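Local atomic coordinates of Zn-dependent hydrolase, glyoxylase (Echinicola vietnamensis, PDB entry 6T5K), a protein that probably hydrolyses beta-lactam antibiotics, including carbapenems, as a monomeric, zinc-dependent class B metallo-beta-lactamase. Residues A[122-125]-A[126-129]. Numbering follows the deposited sequence.
Sequences FKNT and LSLA
With chi1 at 45°, S127 sets its OG between its own backbone N and carbonyl carbon, turned back to the carbonyl of N124; OG gives its proton to N124 O over 3.0 Å. The same oxygen takes the helical i to i+4 bond from L128 N, also 3.0 Å long and nearly straight at 164°. Two bonds thus grip N124 O, both from one face of its plane, the hydroxyl well above it and the amide tilted less. L128 packs against that oxygen too, its CG lying 3.3 Å from N124 O. One residue on, A129 N donates to T125 O at 2.8 Å.

The bonds of the first turn are weak: L126 N to K123 O (3.2 Å) and T125 N to F122 O. CB of L126 lies against K123 O, and CD1 reaches back to 3.5 Å from O of F122, the N-cap residue. K123 lays CG over the centre of the F122 ring, 4.2 Å above its plane, and sends NZ on to S142.

This is the opening of helix 123-131, the crossover helix of a beta-alpha-beta unit between parallel strands 119-122 and 139-141. F122, the last residue of strand 119-122, stacks on Y158. T125 and L128 bring the helix close to the zinc site: T125 OG1 hydrogen-bonds D166 OD2, the side chain of T125 lies about 5 Å from that of the zinc ligand H100, and L128 rests on F101 and Q165.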
ATOM      1  N   PHE A 122       2.449   1.484  11.334  1.00 14.72           N
ATOM      2  CA  PHE A 122       1.822   1.180  12.612  1.00 14.66           C
ATOM      3  C   PHE A 122       2.886   0.879  13.658  1.00 14.02           C
ATOM      4  O   PHE A 122       3.900   0.242  13.366  1.00 15.21           O
ATOM      5  CB  PHE A 122       0.944  -0.049  12.433  1.00 15.74           C
ATOM      6  CG  PHE A 122       0.048  -0.349  13.608  1.00 16.06           C
ATOM      7  CD1 PHE A 122      -0.822   0.619  14.128  1.00 16.99           C
ATOM      8  CD2 PHE A 122       0.035  -1.595  14.150  1.00 17.40           C
ATOM      9  CE1 PHE A 122      -1.663   0.320  15.193  1.00 18.47           C
ATOM     10  CE2 PHE A 122      -0.841  -1.919  15.184  1.00 19.90           C
ATOM     11  CZ  PHE A 122      -1.667  -0.948  15.734  1.00 19.15           C
ATOM     12  N   LYS A 123       2.628   1.292  14.893  1.00 16.29           N
ATOM     13  CA  LYS A 123       3.614   1.111  15.953  1.00 17.01           C
ATOM     14  C   LYS A 123       4.128  -0.323  16.015  1.00 16.04           C
ATOM     15  O   LYS A 123       5.329  -0.555  16.197  1.00 18.42           O
ATOM     16  CB  LYS A 123       3.015   1.546  17.296  1.00 19.05           C
ATOM     17  CG  LYS A 123       1.728   0.839  17.683  1.00 23.77           C
ATOM     18  CD  LYS A 123       1.098   1.430  18.950  1.00 27.59           C
ATOM     19  CE  LYS A 123      -0.253   0.805  19.209  1.00 29.35           C
ATOM     20  NZ  LYS A 123      -0.943   1.324  20.434  1.00 34.38           N
ATOM     21  N   ASN A 124       3.242  -1.307  15.862  1.00 15.25           N
ATOM     22  CA  ASN A 124       3.674  -2.691  15.971  1.00 15.50           C
ATOM     23  C   ASN A 124       4.441  -3.165  14.754  1.00 15.14           C
ATOM     24  O   ASN A 124       5.179  -4.147  14.863  1.00 16.96           O
ATOM     25  CB  ASN A 124       2.513  -3.603  16.334  1.00 17.52           C
ATOM     26  CG  ASN A 124       2.092  -3.400  17.770  1.00 20.15           C
ATOM     27  OD1 ASN A 124       2.833  -2.798  18.583  1.00 21.99           O
ATOM     28  ND2 ASN A 124       0.923  -3.892  18.107  1.00 22.82           N
ATOM     29  N   THR A 125       4.305  -2.484  13.609  1.00 14.50           N
ATOM     30  CA  THR A 125       5.144  -2.822  12.460  1.00 16.09           C
ATOM     31  C   THR A 125       6.610  -2.568  12.758  1.00 16.80           C
ATOM     32  O   THR A 125       7.476  -3.336  12.316  1.00 17.33           O
ATOM     33  CB  THR A 125       4.696  -2.005  11.259  1.00 15.67           C
ATOM     34  OG1 THR A 125       3.304  -2.265  11.031  1.00 15.36           O
ATOM     35  CG2 THR A 125       5.502  -2.357  10.016  1.00 16.46           C
ATOM     36  N   LEU A 126       6.917  -1.533  13.536  1.00 18.15           N
ATOM     37  CA  LEU A 126       8.315  -1.273  13.868  1.00 18.76           C
ATOM     38  C   LEU A 126       8.925  -2.448  14.626  1.00 19.42           C
ATOM     39  O   LEU A 126      10.006  -2.935  14.279  1.00 20.10           O
ATOM     40  CB  LEU A 126       8.427   0.002  14.687  1.00 19.27           C
ATOM     41  CG  LEU A 126       8.432   1.289  13.852  1.00 19.30           C
ATOM     42  CD1 LEU A 126       7.116   1.530  13.159  1.00 19.41           C
ATOM     43  CD2 LEU A 126       8.789   2.473  14.746  1.00 21.04           C
ATOM     44  N   SER A 127       8.237  -2.930  15.660  1.00 20.21           N
ATOM     45  CA  SER A 127       8.792  -4.024  16.458  1.00 20.87           C
ATOM     46  C   SER A 127       8.823  -5.319  15.658  1.00 20.43           C
ATOM     47  O   SER A 127       9.811  -6.056  15.708  1.00 21.27           O
ATOM     48  CB  SER A 127       8.018  -4.190  17.755  1.00 26.17           C
ATOM     49  OG  SER A 127       6.638  -4.144  17.523  0.90 28.72           O
ATOM     50  N   LEU A 128       7.786  -5.583  14.860  1.00 18.44           N
ATOM     51  CA  LEU A 128       7.793  -6.802  14.054  1.00 17.25           C
ATOM     52  C   LEU A 128       8.918  -6.774  13.024  1.00 18.50           C
ATOM     53  O   LEU A 128       9.581  -7.787  12.793  1.00 18.74           O
ATOM     54  CB  LEU A 128       6.435  -6.973  13.382  1.00 17.37           C
ATOM     55  CG  LEU A 128       5.349  -7.390  14.347  1.00 17.92           C
ATOM     56  CD1 LEU A 128       3.998  -7.172  13.745  1.00 16.87           C
ATOM     57  CD2 LEU A 128       5.489  -8.872  14.756  1.00 20.68           C
ATOM     58  N   ALA A 129       9.147  -5.625  12.395  1.00 19.20           N
ATOM     59  CA  ALA A 129      10.242  -5.529  11.432  1.00 19.03           C
ATOM     60  C   ALA A 129      11.563  -5.826  12.119  1.00 20.98           C
ATOM     61  O   ALA A 129      12.392  -6.592  11.612  1.00 22.23           O
ATOM     62  CB  ALA A 129      10.260  -4.133  10.823  1.00 18.71           C
TER